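Local coordinates for protein beta-d-glucoside glucohydrolase (PDB 3ZZ1) that probably hydrolyses terminal, non-reducing beta-D-glucosyl residues with release of beta-D-glucose, as a family 3 glycoside hydrolase of cellulose breakdown, at residues L25-G30 against S47-I52; P55-Q60 against P230-T235; L110-G115 against N146-V151. One frame throughout, in Å; residues are numbered along the deposited sequence.

Overall arrangement
Contacts 2 and 3 lie in the TIM-barrel-like N-terminal domain of this family 3 glycoside hydrolase; contact 1 sits at the surface, about 34 Å from the chain centre, where helix 25-32 meets the loop before strand 58-60. Contact 1 closes before contact 2 opens. Contact 2 joins strands 58-60 and 232-235 of one mixed sheet, and contact 3 falls wholly within the sequence between them. Centres lie about 14 Å (1 and 2), about 13 Å (2 and 3) and about 26 Å (1 and 3) apart. Pro48 packs on Pro55 and Ser56; Leu110 packs on Leu59 and Met234, and its N probably bonds to Gln60 O. The three thus form one continuous path from surface to interior.

Contact 1. Residues L25-G30 against S47-I52; sequences LQDKVG and SPASKI
Asp27 and Lys51 form a salt bridge between helix 25-32 and the loop that follows strand 44-45. The lysine leaves its backbone with CG beside the backbone N (chi1 -73°) and then runs extended, crossing the aspartate side chain at about a right angle. Its CB and CG pass beside water 2, and contact with the aspartate starts at CD. Lys51 CD lies 3.4 Å from Asp27 OD2, CE packs against the same oxygen, and Lys51 NZ bonds at 2.9 Å to Asp27 OD2, which uses its syn lone pair. That oxygen also accepts from Asn24 N. Asp27 OD1 accepts a hydrogen bond from water 2 at 2.8 Å, so the lysine holds the carboxylate twice, directly through NZ and through this water from its backbone N. One turn on, Ser47 N donates to Gly30 O at 2.8 Å. Water 3 donates to that same Gly30 O and lies 2.7 Å from Ser47 OG. Salt bridge, backbone bond and bridging waters together pin the loop before strand 58-60 to helix 25-32. Around this surface contact, Leu25, Gln26 and Val29 rest on helix 269-276, and Ile52 reaches helices 8-20 and 282-298.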
ATOM      1  N   LEU A  25      -0.171 -13.873  36.451  1.00 14.71           N
ATOM      2  CA  LEU A  25      -1.042 -12.857  35.857  1.00 14.82           C
ATOM      3  C   LEU A  25      -0.309 -11.553  35.521  1.00 15.01           C
ATOM      4  O   LEU A  25      -0.544 -10.968  34.457  1.00 14.66           O
ATOM      5  CB  LEU A  25      -2.274 -12.589  36.736  1.00 14.82           C
ATOM      6  CG  LEU A  25      -3.335 -11.588  36.241  1.00 15.00           C
ATOM      7  CD1 LEU A  25      -3.862 -11.911  34.840  1.00 14.58           C
ATOM      8  CD2 LEU A  25      -4.491 -11.493  37.227  1.00 15.00           C
ATOM      9  N   GLN A  26       0.577 -11.106  36.412  1.00 15.20           N
ATOM     10  CA  GLN A  26       1.321  -9.869  36.176  1.00 15.64           C
ATOM     11  C   GLN A  26       2.226  -9.984  34.949  1.00 15.51           C
ATOM     12  O   GLN A  26       2.303  -9.057  34.136  1.00 15.43           O
ATOM     13  CB  GLN A  26       2.111  -9.433  37.413  1.00 15.97           C
ATOM     14  CG  GLN A  26       2.615  -7.978  37.340  1.00 17.96           C
ATOM     15  CD  GLN A  26       1.524  -6.969  36.930  1.00 19.51           C
ATOM     16  OE1 GLN A  26       0.423  -6.948  37.491  1.00 18.82           O
ATOM     17  NE2 GLN A  26       1.842  -6.126  35.948  1.00 20.63           N
ATOM     18  N   ASP A  27       2.899 -11.127  34.823  1.00 15.21           N
ATOM     19  CA  ASP A  27       3.662 -11.451  33.623  1.00 15.14           C
ATOM     20  C   ASP A  27       2.804 -11.222  32.382  1.00 14.85           C
ATOM     21  O   ASP A  27       3.200 -10.504  31.468  1.00 14.83           O
ATOM     22  CB  ASP A  27       4.111 -12.914  33.648  1.00 15.14           C
ATOM     23  CG  ASP A  27       5.206 -13.183  34.657  1.00 15.22           C
ATOM     24  OD1 ASP A  27       6.124 -12.348  34.796  1.00 15.18           O
ATOM     25  OD2 ASP A  27       5.157 -14.255  35.292  1.00 15.08           O
ATOM     26  N   LYS A  28       1.618 -11.828  32.388  1.00 14.36           N
ATOM     27  CA  LYS A  28       0.705 -11.835  31.246  1.00 14.12           C
ATOM     28  C   LYS A  28       0.161 -10.448  30.935  1.00 13.97           C
ATOM     29  O   LYS A  28       0.053 -10.064  29.765  1.00 13.95           O
ATOM     30  CB  LYS A  28      -0.446 -12.817  31.505  1.00 13.94           C
ATOM     31  CG  LYS A  28      -0.013 -14.276  31.548  1.00 13.60           C
ATOM     32  CD  LYS A  28      -1.045 -15.142  32.253  1.00 14.17           C
ATOM     33  CE  LYS A  28      -0.515 -16.541  32.489  1.00 13.88           C
ATOM     34  NZ  LYS A  28      -1.574 -17.449  32.994  1.00 15.40           N
ATOM     35  N   VAL A  29      -0.179  -9.705  31.986  1.00 13.68           N
ATOM     36  CA  VAL A  29      -0.691  -8.341  31.852  1.00 13.34           C
ATOM     37  C   VAL A  29       0.387  -7.413  31.283  1.00 13.23           C
ATOM     38  O   VAL A  29       0.089  -6.528  30.487  1.00 13.23           O
ATOM     39  CB  VAL A  29      -1.272  -7.808  33.192  1.00 13.21           C
ATOM     40  CG1 VAL A  29      -1.510  -6.308  33.141  1.00 12.92           C
ATOM     41  CG2 VAL A  29      -2.576  -8.533  33.527  1.00 13.22           C
ATOM     42  N   GLY A  30       1.636  -7.643  31.677  1.00 13.31           N
ATOM     43  CA  GLY A  30       2.771  -6.873  31.166  1.00 13.30           C
ATOM     44  C   GLY A  30       3.045  -7.120  29.688  1.00 13.28           C
ATOM     45  O   GLY A  30       3.490  -6.219  28.974  1.00 13.16           O
ATOM     46  N   SER A  47       5.909  -4.797  28.626  1.00 14.64           N
ATOM     47  CA  SER A  47       6.767  -5.111  29.771  1.00 14.90           C
ATOM     48  C   SER A  47       7.455  -6.470  29.616  1.00 15.23           C
ATOM     49  O   SER A  47       6.799  -7.452  29.269  1.00 15.42           O
ATOM     50  CB  SER A  47       5.966  -5.058  31.073  1.00 14.99           C
ATOM     51  OG  SER A  47       5.608  -3.723  31.398  1.00 14.92           O
ATOM     52  N   PRO A  48       8.779  -6.538  29.876  1.00 15.49           N
ATOM     53  CA  PRO A  48       9.504  -7.805  29.703  1.00 15.74           C
ATOM     54  C   PRO A  48       9.064  -8.908  30.681  1.00 15.99           C
ATOM     55  O   PRO A  48       8.611  -8.619  31.794  1.00 15.68           O
ATOM     56  CB  PRO A  48      10.968  -7.416  29.957  1.00 15.88           C
ATOM     57  CG  PRO A  48      10.899  -6.178  30.798  1.00 15.96           C
ATOM     58  CD  PRO A  48       9.670  -5.448  30.319  1.00 15.60           C
ATOM     59  N   ALA A  49       9.181 -10.159  30.240  1.00 16.10           N
ATOM     60  CA  ALA A  49       8.942 -11.314  31.097  1.00 16.28           C
ATOM     61  C   ALA A  49      10.192 -12.196  31.111  1.00 16.40           C
ATOM     62  O   ALA A  49      10.386 -13.051  30.241  1.00 16.42           O
ATOM     63  CB  ALA A  49       7.712 -12.088  30.636  1.00 16.32           C
ATOM     64  N   SER A  50      11.038 -11.959  32.108  1.00 16.45           N
ATOM     65  CA  SER A  50      12.349 -12.590  32.219  1.00 16.47           C
ATOM     66  C   SER A  50      12.277 -14.101  32.430  1.00 16.55           C
ATOM     67  O   SER A  50      13.217 -14.825  32.079  1.00 16.64           O
ATOM     68  CB  SER A  50      13.130 -11.948  33.366  1.00 16.50           C
ATOM     69  OG  SER A  50      12.426 -12.100  34.589  1.00 16.17           O
ATOM     70  N   LYS A  51      11.169 -14.566  33.007  1.00 16.39           N
ATOM     71  CA  LYS A  51      10.961 -15.988  33.276  1.00 16.47           C
ATOM     72  C   LYS A  51      11.050 -16.837  32.010  1.00 16.39           C
ATOM     73  O   LYS A  51      11.384 -18.018  32.075  1.00 16.31           O
ATOM     74  CB  LYS A  51       9.611 -16.218  33.955  1.00 16.49           C
ATOM     75  CG  LYS A  51       9.556 -15.767  35.404  1.00 16.90           C
ATOM     76  CD  LYS A  51       8.128 -15.816  35.925  1.00 17.49           C
ATOM     77  CE  LYS A  51       7.941 -14.873  37.092  1.00 18.41           C
ATOM     78  NZ  LYS A  51       6.592 -15.014  37.695  1.00 18.46           N
ATOM     79  N   ILE A  52      10.750 -16.224  30.866  1.00 16.17           N
ATOM     80  CA  ILE A  52      10.826 -16.897  29.570  1.00 16.11           C
ATOM     81  C   ILE A  52      11.754 -16.165  28.595  1.00 16.04           C
ATOM     82  O   ILE A  52      11.703 -16.389  27.379  1.00 16.09           O
ATOM     83  CB  ILE A  52       9.423 -17.096  28.943  1.00 16.09           C
ATOM     84  CG1 ILE A  52       8.673 -15.763  28.851  1.00 15.75           C
ATOM     85  CG2 ILE A  52       8.623 -18.120  29.748  1.00 16.08           C
ATOM     86  CD1 ILE A  52       7.628 -15.730  27.759  1.00 15.87           C
TER
HETATM   87  O   HOH W   1       5.447  -9.089  31.661  1.00 17.72           O
HETATM   88  O   HOH W   2       8.775 -12.909  34.072  1.00 18.92           O
HETATM   89  O   HOH W   3       3.008  -3.497  30.667  1.00 32.20           O

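Contact 2. Residues P55-Q60 against P230-T235; sequences PSLCLQ and PGYVMT
Strands 58-60 and 232-235 are members of the same mixed sheet in the TIM-barrel-related N-terminal domain, but they are not paired with each other: strands 108-109, 154-160 and 199-202 come between them in sheet order. They meet through side chains across the interior, with the closest alpha carbons, Leu59 CA and Met234 CA, 10.7 Å apart. Leu59 and Met234 meet end to end, and Leu59 CD2 lies 3.6 Å from Met234 CE. The same leucine methyl is 3.8 Å from Met234 SD, so one branch packs against both the sulfur and the terminal methyl. Met234 leaves its backbone with CG between N and the carbonyl carbon (chi1 80°), stays extended to SD, and bends at the last torsion (chi3 72°), which brings CE round to the leucine. Two residues earlier on each segment, Leu57 and Tyr232 face each other from the two sides. Here Leu57 CD2 meets the phenol oxygen, Tyr232 OH, at 3.8 Å, a van der Waals contact. Tyr232 OH is hydrogen-bonded to Gln154 OE1, so the buried hydroxyl is satisfied although it abuts a methyl. All four touching residues are buried, and the contact is purely one of packing. Val108 of the neighbouring strand 108-109 touches Leu57, Leu59 and Tyr232. Tyr232 is also covered by Arg291, Ile292 and Ala295 of helix 282-298, while Met234 leans on Ser199 and Met201 of strand 199-202.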
ATOM      1  N   PRO A  55      11.799 -10.196  25.952  1.00 13.76           N
ATOM      2  CA  PRO A  55      12.239  -8.821  26.152  1.00 13.84           C
ATOM      3  C   PRO A  55      11.047  -7.877  26.196  1.00 13.85           C
ATOM      4  O   PRO A  55       9.913  -8.304  25.974  1.00 13.95           O
ATOM      5  CB  PRO A  55      13.076  -8.548  24.898  1.00 13.84           C
ATOM      6  CG  PRO A  55      12.406  -9.355  23.842  1.00 14.10           C
ATOM      7  CD  PRO A  55      11.926 -10.611  24.542  1.00 13.87           C
ATOM      8  N   SER A  56      11.298  -6.608  26.499  1.00 13.93           N
ATOM      9  CA  SER A  56      10.300  -5.582  26.261  1.00 13.99           C
ATOM     10  C   SER A  56      10.151  -5.524  24.748  1.00 14.04           C
ATOM     11  O   SER A  56      11.098  -5.146  24.049  1.00 14.39           O
ATOM     12  CB  SER A  56      10.772  -4.241  26.808  1.00 14.02           C
ATOM     13  OG  SER A  56       9.930  -3.191  26.369  1.00 15.04           O
ATOM     14  N   LEU A  57       8.989  -5.941  24.243  1.00 13.80           N
ATOM     15  CA  LEU A  57       8.743  -5.965  22.799  1.00 13.67           C
ATOM     16  C   LEU A  57       8.818  -4.548  22.247  1.00 13.38           C
ATOM     17  O   LEU A  57       8.214  -3.631  22.800  1.00 13.49           O
ATOM     18  CB  LEU A  57       7.389  -6.608  22.477  1.00 13.49           C
ATOM     19  CG  LEU A  57       7.173  -7.052  21.024  1.00 13.58           C
ATOM     20  CD1 LEU A  57       7.911  -8.354  20.717  1.00 14.08           C
ATOM     21  CD2 LEU A  57       5.692  -7.207  20.732  1.00 13.33           C
ATOM     22  N   CYS A  58       9.588  -4.370  21.178  1.00 12.93           N
ATOM     23  CA  CYS A  58       9.822  -3.045  20.618  1.00 12.61           C
ATOM     24  C   CYS A  58       9.092  -2.899  19.289  1.00 12.48           C
ATOM     25  O   CYS A  58       9.387  -3.610  18.321  1.00 12.19           O
ATOM     26  CB  CYS A  58      11.322  -2.782  20.467  1.00 12.69           C
ATOM     27  SG  CYS A  58      11.741  -1.323  19.471  1.00 13.40           S
ATOM     28  N   LEU A  59       8.127  -1.983  19.265  1.00 12.07           N
ATOM     29  CA  LEU A  59       7.292  -1.752  18.092  1.00 11.98           C
ATOM     30  C   LEU A  59       7.604  -0.388  17.491  1.00 11.80           C
ATOM     31  O   LEU A  59       7.652   0.607  18.208  1.00 11.32           O
ATOM     32  CB  LEU A  59       5.807  -1.841  18.454  1.00 11.91           C
ATOM     33  CG  LEU A  59       5.313  -3.167  19.041  1.00 12.32           C
ATOM     34  CD1 LEU A  59       5.363  -3.165  20.567  1.00 11.66           C
ATOM     35  CD2 LEU A  59       3.903  -3.443  18.561  1.00 12.49           C
ATOM     36  N   GLN A  60       7.816  -0.356  16.176  1.00 11.75           N
ATOM     37  CA  GLN A  60       8.181   0.879  15.481  1.00 11.80           C
ATOM     38  C   GLN A  60       7.461   1.018  14.146  1.00 11.82           C
ATOM     39  O   GLN A  60       7.243   0.034  13.439  1.00 11.49           O
ATOM     40  CB  GLN A  60       9.693   0.923  15.240  1.00 11.79           C
ATOM     41  CG  GLN A  60      10.274   2.324  15.011  1.00 12.07           C
ATOM     42  CD  GLN A  60      10.671   3.028  16.305  1.00 12.37           C
ATOM     43  OE1 GLN A  60      11.258   4.110  16.280  1.00 13.93           O
ATOM     44  NE2 GLN A  60      10.355   2.418  17.433  1.00  9.89           N
ATOM     45  N   PRO A 230      -3.840 -16.712  13.603  1.00 11.17           N
ATOM     46  CA  PRO A 230      -3.317 -17.200  14.880  1.00 11.38           C
ATOM     47  C   PRO A 230      -2.506 -16.159  15.656  1.00 11.47           C
ATOM     48  O   PRO A 230      -2.124 -16.417  16.797  1.00 11.61           O
ATOM     49  CB  PRO A 230      -2.413 -18.374  14.462  1.00 11.44           C
ATOM     50  CG  PRO A 230      -2.522 -18.458  12.923  1.00 11.41           C
ATOM     51  CD  PRO A 230      -2.959 -17.102  12.493  1.00 10.90           C
ATOM     52  N   GLY A 231      -2.249 -15.002  15.043  1.00 11.50           N
ATOM     53  CA  GLY A 231      -1.462 -13.936  15.681  1.00 11.42           C
ATOM     54  C   GLY A 231      -2.269 -12.995  16.560  1.00 11.39           C
ATOM     55  O   GLY A 231      -3.398 -13.308  16.944  1.00 11.03           O
ATOM     56  N   TYR A 232      -1.697 -11.830  16.864  1.00 11.50           N
ATOM     57  CA  TYR A 232      -2.313 -10.905  17.820  1.00 11.68           C
ATOM     58  C   TYR A 232      -2.806  -9.595  17.214  1.00 11.95           C
ATOM     59  O   TYR A 232      -2.219  -9.072  16.260  1.00 12.11           O
ATOM     60  CB  TYR A 232      -1.376 -10.627  19.006  1.00 11.46           C
ATOM     61  CG  TYR A 232      -0.082  -9.904  18.668  1.00 11.68           C
ATOM     62  CD1 TYR A 232       1.040 -10.611  18.231  1.00 12.05           C
ATOM     63  CD2 TYR A 232       0.028  -8.519  18.810  1.00 11.36           C
ATOM     64  CE1 TYR A 232       2.231  -9.957  17.925  1.00 12.09           C
ATOM     65  CE2 TYR A 232       1.219  -7.852  18.505  1.00 11.92           C
ATOM     66  CZ  TYR A 232       2.320  -8.582  18.070  1.00 11.99           C
ATOM     67  OH  TYR A 232       3.499  -7.942  17.766  1.00 11.97           O
ATOM     68  N   VAL A 233      -3.889  -9.077  17.794  1.00 11.79           N
ATOM     69  CA  VAL A 233      -4.467  -7.800  17.398  1.00 11.72           C
ATOM     70  C   VAL A 233      -4.022  -6.707  18.363  1.00 11.89           C
ATOM     71  O   VAL A 233      -4.268  -6.787  19.575  1.00 11.57           O
ATOM     72  CB  VAL A 233      -6.020  -7.846  17.378  1.00 11.87           C
ATOM     73  CG1 VAL A 233      -6.597  -6.483  16.992  1.00 11.65           C
ATOM     74  CG2 VAL A 233      -6.525  -8.945  16.435  1.00 11.51           C
ATOM     75  N   MET A 234      -3.360  -5.692  17.816  1.00 11.79           N
ATOM     76  CA  MET A 234      -3.009  -4.501  18.573  1.00 11.83           C
ATOM     77  C   MET A 234      -3.920  -3.363  18.137  1.00 11.83           C
ATOM     78  O   MET A 234      -4.493  -3.399  17.045  1.00 11.66           O
ATOM     79  CB  MET A 234      -1.533  -4.131  18.364  1.00 12.05           C
ATOM     80  CG  MET A 234      -1.228  -3.390  17.053  1.00 11.78           C
ATOM     81  SD  MET A 234       0.527  -3.004  16.842  1.00 13.34           S
ATOM     82  CE  MET A 234       1.209  -4.626  16.512  1.00 12.24           C
ATOM     83  N   THR A 235      -4.060  -2.364  19.001  1.00 11.70           N
ATOM     84  CA  THR A 235      -4.829  -1.170  18.679  1.00 11.78           C
ATOM     85  C   THR A 235      -3.945  -0.213  17.903  1.00 11.79           C
ATOM     86  O   THR A 235      -2.723  -0.208  18.080  1.00 12.03           O
ATOM     87  CB  THR A 235      -5.312  -0.423  19.953  1.00 11.50           C
ATOM     88  OG1 THR A 235      -4.178  -0.019  20.731  1.00 11.58           O
ATOM     89  CG2 THR A 235      -6.214  -1.295  20.805  1.00 11.82           C
TER

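Contact 3. Residues L110-G115 against N146-V151; sequences LGPVAG and NGIQSV
Gly111 and Pro112 meet Ile148 where the loop after strand 108-109 passes helix 134-150. Strands 108-109 and 154-160 are adjacent and parallel with this helix between them in sequence, a beta-alpha-beta crossover of the TIM-barrel-like domain, and the loop packs on its helix. Leu110, which begins the segment, has its carbonyl oxygen bonded by Lys158 NZ. At Gly111 the carbonyl oxygen comes within 4.3 Å of Ile148 CD1. The next peptide bond is cis, and the ring of Pro112 follows directly: its CD lies 4.1 Å from Ile148 CD1, the two side chains running antiparallel past one another. Ile148 holds CG1 beside its backbone N (chi1 -64°) and extends beyond it (chi2 160°), carrying CD1 out from the helix to the proline. The Pro112 ring also rests on Met141, Thr144 and Ile145 of that helix. Farther along, Ala114 touches Met141, and Gly115 O accepts from His159 ND1. Backbone bonds of Gly111 with Thr156 and of Pro112 and Ala114 with Lys158 join the loop to strand 154-160. The contact itself is small, buried and mainly apolar, Ile148 CD1 against Pro112 CD with Gly111 O at its side; dispersion and exclusion of water are probably what favours it.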
ATOM      1  N   LEU A 110       5.400  -1.611  11.996  1.00 10.72           N
ATOM      2  CA  LEU A 110       3.975  -1.308  11.910  1.00 10.83           C
ATOM      3  C   LEU A 110       3.530  -1.056  10.469  1.00 10.85           C
ATOM      4  O   LEU A 110       3.315   0.084  10.049  1.00 10.90           O
ATOM      5  CB  LEU A 110       3.619  -0.144  12.845  1.00 10.72           C
ATOM      6  CG  LEU A 110       3.971  -0.374  14.325  1.00 11.00           C
ATOM      7  CD1 LEU A 110       3.657   0.859  15.158  1.00 11.80           C
ATOM      8  CD2 LEU A 110       3.259  -1.606  14.908  1.00 11.29           C
ATOM      9  N   GLY A 111       3.405  -2.154   9.730  1.00 10.79           N
ATOM     10  CA  GLY A 111       3.067  -2.156   8.306  1.00 10.84           C
ATOM     11  C   GLY A 111       3.255  -3.578   7.799  1.00 11.05           C
ATOM     12  O   GLY A 111       3.781  -4.417   8.527  1.00 10.93           O
ATOM     13  N   PRO A 112       2.856  -3.867   6.548  1.00 11.39           N
ATOM     14  CA  PRO A 112       2.333  -2.999   5.486  1.00 11.56           C
ATOM     15  C   PRO A 112       0.837  -2.669   5.603  1.00 11.79           C
ATOM     16  O   PRO A 112       0.155  -3.177   6.493  1.00 11.78           O
ATOM     17  CB  PRO A 112       2.616  -3.810   4.219  1.00 11.66           C
ATOM     18  CG  PRO A 112       2.551  -5.239   4.674  1.00 11.46           C
ATOM     19  CD  PRO A 112       3.049  -5.257   6.081  1.00 11.36           C
ATOM     20  N   VAL A 113       0.344  -1.825   4.698  1.00 12.10           N
ATOM     21  CA  VAL A 113      -1.013  -1.279   4.793  1.00 12.43           C
ATOM     22  C   VAL A 113      -1.981  -1.875   3.765  1.00 12.80           C
ATOM     23  O   VAL A 113      -1.785  -1.722   2.556  1.00 12.93           O
ATOM     24  CB  VAL A 113      -1.008   0.268   4.646  1.00 12.59           C
ATOM     25  CG1 VAL A 113      -2.436   0.832   4.715  1.00 11.98           C
ATOM     26  CG2 VAL A 113      -0.135   0.897   5.710  1.00 12.15           C
ATOM     27  N   ALA A 114      -3.024  -2.542   4.262  1.00 12.98           N
ATOM     28  CA  ALA A 114      -4.110  -3.068   3.420  1.00 13.30           C
ATOM     29  C   ALA A 114      -5.384  -2.245   3.605  1.00 13.31           C
ATOM     30  O   ALA A 114      -6.331  -2.352   2.820  1.00 13.39           O
ATOM     31  CB  ALA A 114      -4.378  -4.536   3.738  1.00 13.30           C
ATOM     32  N   GLY A 115      -5.386  -1.424   4.649  1.00 13.37           N
ATOM     33  CA  GLY A 115      -6.511  -0.559   4.973  1.00 13.58           C
ATOM     34  C   GLY A 115      -6.009   0.790   5.454  1.00 13.54           C
ATOM     35  O   GLY A 115      -5.252   0.849   6.421  1.00 13.45           O
ATOM     36  N   ASN A 146       5.976 -11.796   3.503  1.00 12.00           N
ATOM     37  CA  ASN A 146       6.974 -12.845   3.272  1.00 12.54           C
ATOM     38  C   ASN A 146       8.384 -12.251   3.367  1.00 12.30           C
ATOM     39  O   ASN A 146       9.242 -12.779   4.074  1.00 12.39           O
ATOM     40  CB  ASN A 146       6.762 -13.519   1.911  1.00 12.75           C
ATOM     41  CG  ASN A 146       7.748 -14.661   1.657  1.00 14.56           C
ATOM     42  OD1 ASN A 146       8.702 -14.519   0.883  1.00 15.08           O
ATOM     43  ND2 ASN A 146       7.519 -15.802   2.310  1.00 15.86           N
ATOM     44  N   GLY A 147       8.593 -11.130   2.680  1.00 12.02           N
ATOM     45  CA  GLY A 147       9.872 -10.428   2.689  1.00 12.09           C
ATOM     46  C   GLY A 147      10.318  -9.990   4.073  1.00 12.13           C
ATOM     47  O   GLY A 147      11.414 -10.348   4.513  1.00 11.86           O
ATOM     48  N   ILE A 148       9.472  -9.217   4.756  1.00 12.25           N
ATOM     49  CA  ILE A 148       9.772  -8.728   6.105  1.00 12.50           C
ATOM     50  C   ILE A 148      10.069  -9.891   7.052  1.00 12.78           C
ATOM     51  O   ILE A 148      11.112  -9.910   7.712  1.00 12.68           O
ATOM     52  CB  ILE A 148       8.622  -7.861   6.695  1.00 12.60           C
ATOM     53  CG1 ILE A 148       8.415  -6.584   5.876  1.00 12.83           C
ATOM     54  CG2 ILE A 148       8.899  -7.496   8.165  1.00 12.63           C
ATOM     55  CD1 ILE A 148       7.042  -5.936   6.088  1.00 13.83           C
ATOM     56  N   GLN A 149       9.162 -10.865   7.100  1.00 12.92           N
ATOM     57  CA  GLN A 149       9.242 -11.932   8.107  1.00 13.04           C
ATOM     58  C   GLN A 149      10.299 -13.002   7.824  1.00 13.03           C
ATOM     59  O   GLN A 149      10.696 -13.734   8.730  1.00 13.23           O
ATOM     60  CB  GLN A 149       7.857 -12.539   8.377  1.00 12.88           C
ATOM     61  CG  GLN A 149       6.838 -11.497   8.862  1.00 12.56           C
ATOM     62  CD  GLN A 149       5.574 -12.094   9.472  1.00 12.97           C
ATOM     63  OE1 GLN A 149       5.251 -13.266   9.266  1.00 12.79           O
ATOM     64  NE2 GLN A 149       4.848 -11.275  10.222  1.00 12.47           N
ATOM     65  N   SER A 150      10.786 -13.069   6.588  1.00 13.09           N
ATOM     66  CA  SER A 150      11.885 -13.984   6.249  1.00 13.27           C
ATOM     67  C   SER A 150      13.171 -13.590   6.980  1.00 13.26           C
ATOM     68  O   SER A 150      14.067 -14.415   7.167  1.00 13.10           O
ATOM     69  CB  SER A 150      12.149 -13.981   4.746  1.00 13.10           C
ATOM     70  OG  SER A 150      12.808 -12.785   4.363  1.00 13.78           O
ATOM     71  N   VAL A 151      13.240 -12.318   7.375  1.00 13.23           N
ATOM     72  CA  VAL A 151      14.388 -11.741   8.070  1.00 13.25           C
ATOM     73  C   VAL A 151      14.298 -12.004   9.574  1.00 13.10           C
ATOM     74  O   VAL A 151      15.299 -11.936  10.287  1.00 13.16           O
ATOM     75  CB  VAL A 151      14.485 -10.211   7.794  1.00 13.38           C
ATOM     76  CG1 VAL A 151      15.601  -9.561   8.617  1.00 13.52           C
ATOM     77  CG2 VAL A 151      14.696  -9.958   6.310  1.00 13.21           C
TER